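Local structure of thiosulfate sulfurtransferase (Pseudomonas aeruginosa, 1YT8) at residues 65-70 with 90-95; 174-179 with 332-337. The protein probably transfers the sulfane sulfur of thiosulfate to cyanide, as rhodaneses do, and carries four rhodanese-like domains in a single chain. All blocks are in the same frame, centred on the assembly; numbering follows the deposited sequence.

Contact 1. Residues 65-70 with 90-95; sequences PITVYD and DVALLD
V68 lays its CG2 methyl against CD2 of L93, 3.6 Å away, where two neighbouring parallel strands of a rhodanese-like domain pass each other. Strands 66-69 and 91-94 are the ends of a beta-alpha-beta crossover through helix 75-85, and they sit side by side in a five-stranded parallel sheet of order 1-5-4-2-3. The short strand axes come within 4.5 Å and cross at -38°, a marked twist. Four backbone hydrogen bonds zip the pair in the usual parallel ladder: I66 N to D90 O and V68 N to A92 O from one strand, A92 N to I66 O (2.8 Å) and L94 N to V68 O from the other. The A92 bond is the most bent, 141° at the hydrogen, and CA-H...O contacts from V91, T67 and L93 run between the bonds. I66, V68, V91 and L93 share one face; V68, V91 and L93 meet helix 75-85 there. T67 and A92 lie on the other face. T67 points CG2 opposite its backbone N, which brings this methyl to 3.8 Å from L94 CB and turns OG1 to a hydrogen bond with NE of R9 in strand 7-9. Outside the pair, R9 also bonds I66 O through NH2 and meets D90 OD1 in a salt bridge through NH1, tying the start of both strands to the edge strand. Beyond T67, Y69 and L94 run side by side, CB to CB 3.7 Å, with L94 CD2 reaching the tyrosine ring obliquely. At the other end D90 swings its carboxylate anti to the backbone N (chi1 -171°), and OD2 comes to rest 3.5 Å from CG of the P65 ring.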
# COMPACT_ATOMS: atom_id res chain seq x y z
N PRO A 65 -10.82 -5.21 17.98
CA PRO A 65 -9.75 -5.30 18.98
C PRO A 65 -8.48 -4.71 18.37
O PRO A 65 -7.85 -5.34 17.50
CB PRO A 65 -9.63 -6.80 19.23
CG PRO A 65 -11.04 -7.29 18.99
CD PRO A 65 -11.42 -6.54 17.74
N ILE A 66 -8.10 -3.52 18.80
CA ILE A 66 -6.90 -2.87 18.29
C ILE A 66 -5.76 -2.94 19.30
O ILE A 66 -5.95 -2.62 20.47
CB ILE A 66 -7.15 -1.37 17.99
CG1 ILE A 66 -8.26 -1.22 16.95
CG2 ILE A 66 -5.86 -0.71 17.49
CD1 ILE A 66 -8.72 0.21 16.79
N THR A 67 -4.59 -3.36 18.83
CA THR A 67 -3.41 -3.44 19.68
C THR A 67 -2.29 -2.64 19.01
O THR A 67 -1.83 -3.01 17.93
CB THR A 67 -2.95 -4.91 19.88
OG1 THR A 67 -4.00 -5.67 20.48
CG2 THR A 67 -1.72 -4.97 20.78
N VAL A 68 -1.88 -1.55 19.64
CA VAL A 68 -0.82 -0.70 19.10
C VAL A 68 0.52 -0.99 19.76
O VAL A 68 0.57 -1.49 20.89
CB VAL A 68 -1.15 0.81 19.28
CG1 VAL A 68 -2.42 1.17 18.52
CG2 VAL A 68 -1.31 1.13 20.76
N TYR A 69 1.61 -0.68 19.07
CA TYR A 69 2.93 -0.91 19.64
C TYR A 69 4.01 -0.10 18.94
O TYR A 69 3.81 0.42 17.84
CB TYR A 69 3.30 -2.40 19.54
CG TYR A 69 3.79 -2.85 18.17
CD1 TYR A 69 5.14 -2.78 17.83
CD2 TYR A 69 2.89 -3.30 17.20
CE1 TYR A 69 5.59 -3.15 16.56
CE2 TYR A 69 3.33 -3.67 15.91
CZ TYR A 69 4.68 -3.58 15.60
OH TYR A 69 5.12 -3.92 14.34
N ASP A 70 5.15 0.02 19.61
CA ASP A 70 6.33 0.70 19.08
C ASP A 70 7.48 -0.03 19.76
O ASP A 70 7.29 -1.12 20.29
CB ASP A 70 6.35 2.20 19.41
CG ASP A 70 6.25 2.49 20.90
OD1 ASP A 70 6.56 1.62 21.74
OD2 ASP A 70 5.86 3.63 21.23
N ASP A 90 -12.11 -0.73 21.99
CA ASP A 90 -11.30 -1.87 22.42
C ASP A 90 -9.86 -1.68 22.00
O ASP A 90 -9.37 -2.33 21.08
CB ASP A 90 -11.87 -3.17 21.81
CG ASP A 90 -11.23 -4.43 22.38
OD1 ASP A 90 -10.37 -4.33 23.28
OD2 ASP A 90 -11.60 -5.53 21.93
N VAL A 91 -9.17 -0.78 22.70
CA VAL A 91 -7.78 -0.47 22.39
C VAL A 91 -6.85 -0.99 23.47
O VAL A 91 -7.15 -0.91 24.66
CB VAL A 91 -7.58 1.05 22.25
CG1 VAL A 91 -6.17 1.34 21.78
CG2 VAL A 91 -8.60 1.62 21.27
N ALA A 92 -5.70 -1.51 23.05
CA ALA A 92 -4.72 -2.03 24.00
C ALA A 92 -3.30 -1.79 23.50
O ALA A 92 -3.07 -1.53 22.32
CB ALA A 92 -4.95 -3.51 24.22
N LEU A 93 -2.35 -1.88 24.43
CA LEU A 93 -0.94 -1.73 24.11
C LEU A 93 -0.37 -3.14 24.11
O LEU A 93 -0.79 -3.97 24.92
CB LEU A 93 -0.23 -0.92 25.20
CG LEU A 93 -0.73 0.50 25.49
CD1 LEU A 93 -0.02 1.04 26.73
CD2 LEU A 93 -0.47 1.39 24.29
N LEU A 94 0.56 -3.42 23.20
CA LEU A 94 1.18 -4.74 23.14
C LEU A 94 2.19 -4.82 24.29
O LEU A 94 3.07 -3.97 24.40
CB LEU A 94 1.92 -4.93 21.81
CG LEU A 94 2.71 -6.24 21.66
CD1 LEU A 94 1.76 -7.42 21.65
CD2 LEU A 94 3.52 -6.20 20.38
N ASP A 95 2.05 -5.84 25.12
CA ASP A 95 2.94 -6.02 26.26
C ASP A 95 4.41 -6.06 25.85
O ASP A 95 4.83 -6.95 25.10
CB ASP A 95 2.57 -7.30 27.02
CG ASP A 95 3.39 -7.49 28.28
OD1 ASP A 95 3.40 -6.58 29.13
OD2 ASP A 95 4.01 -8.56 28.42

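Contact 2. Residues 174-179 with 332-337; sequences LVLRVA and GVRANM
V333 sets CG1 against helix 174-181, 3.7 Å from both V175 CG1 and the backbone N of L176. It holds the N-cap position of helix 334-344, its O receiving M337 N in the first turn. With CG1 anti to its backbone N, V333 keeps its second methyl, CG2, for L176 CD1 at 3.9 Å. R334 follows with a chain bent at chi3 (-73°), and L176 CD2 lies over one face of its guanidinium, 3.8 Å from NE. R334 NH1 comes to the edge of the R177 guanidinium, near its plane and 3.6 Å from NH2, with the two groups turned 84° apart; L176 CD2 lies over one face of R177 as well. E173 bridges the pair, OE1 to R177 NE and OE2 to R334 NH1, and three more acids, D330, D331 and E293, gather round R334. The shared E173, with the acids on R334, probably offsets the closeness of the two positive groups; D331 on NE and D330 on NH2 fix the rotation of R334. N336 ND2 bonds G332 O from well above the carbonyl plane. The selenomethionine M337 folds at chi2 and chi3, and its CG packs 3.8 Å from V175 CG2, the side chains crossing at about a right angle. The contact joins two rhodanese-like domains that also share the sulfite pocket, C193 to R198 coming from one and Q312 from the other. V333 rests on A251 and N336 on A255 and A259, all of helix 245-262, V175 and M337 reach helix 197-208, which starts in that pocket, and N336 leans on V351 of strand 348-352.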
# COMPACT_ATOMS: atom_id res chain seq x y z
N LEU A 174 -3.80 -8.87 -16.24
CA LEU A 174 -3.18 -9.95 -17.01
C LEU A 174 -4.12 -10.95 -17.68
O LEU A 174 -4.08 -11.12 -18.91
CB LEU A 174 -2.15 -10.69 -16.14
CG LEU A 174 -0.90 -9.86 -15.83
CD1 LEU A 174 -0.09 -10.53 -14.74
CD2 LEU A 174 -0.05 -9.70 -17.10
N VAL A 175 -4.96 -11.62 -16.91
CA VAL A 175 -5.87 -12.61 -17.48
C VAL A 175 -6.88 -11.95 -18.43
O VAL A 175 -7.31 -12.56 -19.42
CB VAL A 175 -6.61 -13.37 -16.37
CG1 VAL A 175 -7.63 -14.34 -16.96
CG2 VAL A 175 -5.60 -14.14 -15.53
N LEU A 176 -7.25 -10.71 -18.14
CA LEU A 176 -8.22 -9.99 -18.96
C LEU A 176 -7.67 -9.48 -20.30
O LEU A 176 -8.38 -9.51 -21.31
CB LEU A 176 -8.77 -8.79 -18.19
CG LEU A 176 -9.80 -7.88 -18.89
CD1 LEU A 176 -11.10 -8.64 -19.12
CD2 LEU A 176 -10.06 -6.65 -18.04
N ARG A 177 -6.42 -9.04 -20.33
CA ARG A 177 -5.84 -8.47 -21.54
C ARG A 177 -4.92 -9.35 -22.39
O ARG A 177 -4.67 -9.03 -23.55
CB ARG A 177 -5.05 -7.21 -21.19
CG ARG A 177 -5.70 -6.32 -20.14
CD ARG A 177 -6.80 -5.47 -20.72
NE ARG A 177 -7.47 -4.70 -19.67
CZ ARG A 177 -8.44 -3.82 -19.88
NH1 ARG A 177 -8.86 -3.58 -21.11
NH2 ARG A 177 -9.00 -3.19 -18.85
N VAL A 178 -4.43 -10.45 -21.82
CA VAL A 178 -3.48 -11.31 -22.53
C VAL A 178 -3.85 -11.82 -23.92
O VAL A 178 -3.00 -11.91 -24.80
CB VAL A 178 -3.04 -12.52 -21.65
CG1 VAL A 178 -4.18 -13.50 -21.49
CG2 VAL A 178 -1.82 -13.20 -22.27
N ALA A 179 -5.12 -12.15 -24.13
CA ALA A 179 -5.54 -12.65 -25.44
C ALA A 179 -5.36 -11.62 -26.56
O ALA A 179 -5.17 -11.99 -27.72
CB ALA A 179 -7.00 -13.12 -25.38
N GLY A 332 -15.87 -9.33 -15.06
CA GLY A 332 -15.95 -10.73 -14.71
C GLY A 332 -14.62 -11.47 -14.64
O GLY A 332 -14.60 -12.69 -14.54
N VAL A 333 -13.52 -10.73 -14.69
CA VAL A 333 -12.19 -11.35 -14.63
C VAL A 333 -11.33 -10.83 -13.48
O VAL A 333 -10.86 -11.60 -12.65
CB VAL A 333 -11.40 -11.12 -15.94
CG1 VAL A 333 -9.98 -11.68 -15.80
CG2 VAL A 333 -12.10 -11.78 -17.12
N ARG A 334 -11.13 -9.52 -13.45
CA ARG A 334 -10.29 -8.88 -12.44
C ARG A 334 -10.62 -9.17 -10.98
O ARG A 334 -9.73 -9.53 -10.20
CB ARG A 334 -10.25 -7.38 -12.70
CG ARG A 334 -9.56 -7.05 -14.02
CD ARG A 334 -9.52 -5.56 -14.30
NE ARG A 334 -10.84 -5.04 -14.67
CZ ARG A 334 -11.04 -3.83 -15.17
NH1 ARG A 334 -10.02 -3.01 -15.37
NH2 ARG A 334 -12.27 -3.45 -15.49
N ALA A 335 -11.89 -9.02 -10.61
CA ALA A 335 -12.30 -9.28 -9.24
C ALA A 335 -12.14 -10.77 -8.92
O ALA A 335 -11.64 -11.13 -7.86
CB ALA A 335 -13.75 -8.84 -9.03
N ASN A 336 -12.55 -11.64 -9.85
CA ASN A 336 -12.42 -13.08 -9.62
C ASN A 336 -10.97 -13.51 -9.40
O ASN A 336 -10.68 -14.27 -8.48
CB ASN A 336 -13.00 -13.89 -10.80
CG ASN A 336 -14.51 -14.00 -10.75
OD1 ASN A 336 -15.11 -14.21 -9.69
ND2 ASN A 336 -15.15 -13.87 -11.92
N MSE A 337 -10.06 -13.02 -10.25
CA MSE A 337 -8.66 -13.38 -10.12
C MSE A 337 -8.05 -12.83 -8.83
O MSE A 337 -7.37 -13.56 -8.10
CB MSE A 337 -7.84 -12.88 -11.32
CG MSE A 337 -8.08 -13.64 -12.63
SE MSE A 337 -8.00 -15.59 -12.52
CE MSE A 337 -6.18 -15.82 -11.88

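Both contacts are buried, yet they serve different levels of the architecture. Contact 1 lies inside one rhodanese-like domain and unites neighbouring strands of a single beta-alpha-beta unit, whereas contact 2 sets the start of helix 334-344 against helix 174-181 of another domain, its segments 153 residues apart in sequence. Backbone hydrogen bonds carry the first; the second has none across it and relies on apolar side chains beside bridged arginines. Arginine and acid appear at each: one arginine of an edge strand ties strand ends in contact 1, while in contact 2 carboxylates gather round R334 and one, E173, also holds R177. Their centres stand 39 Å apart, on opposite sides of the chain's centre, and they share no element.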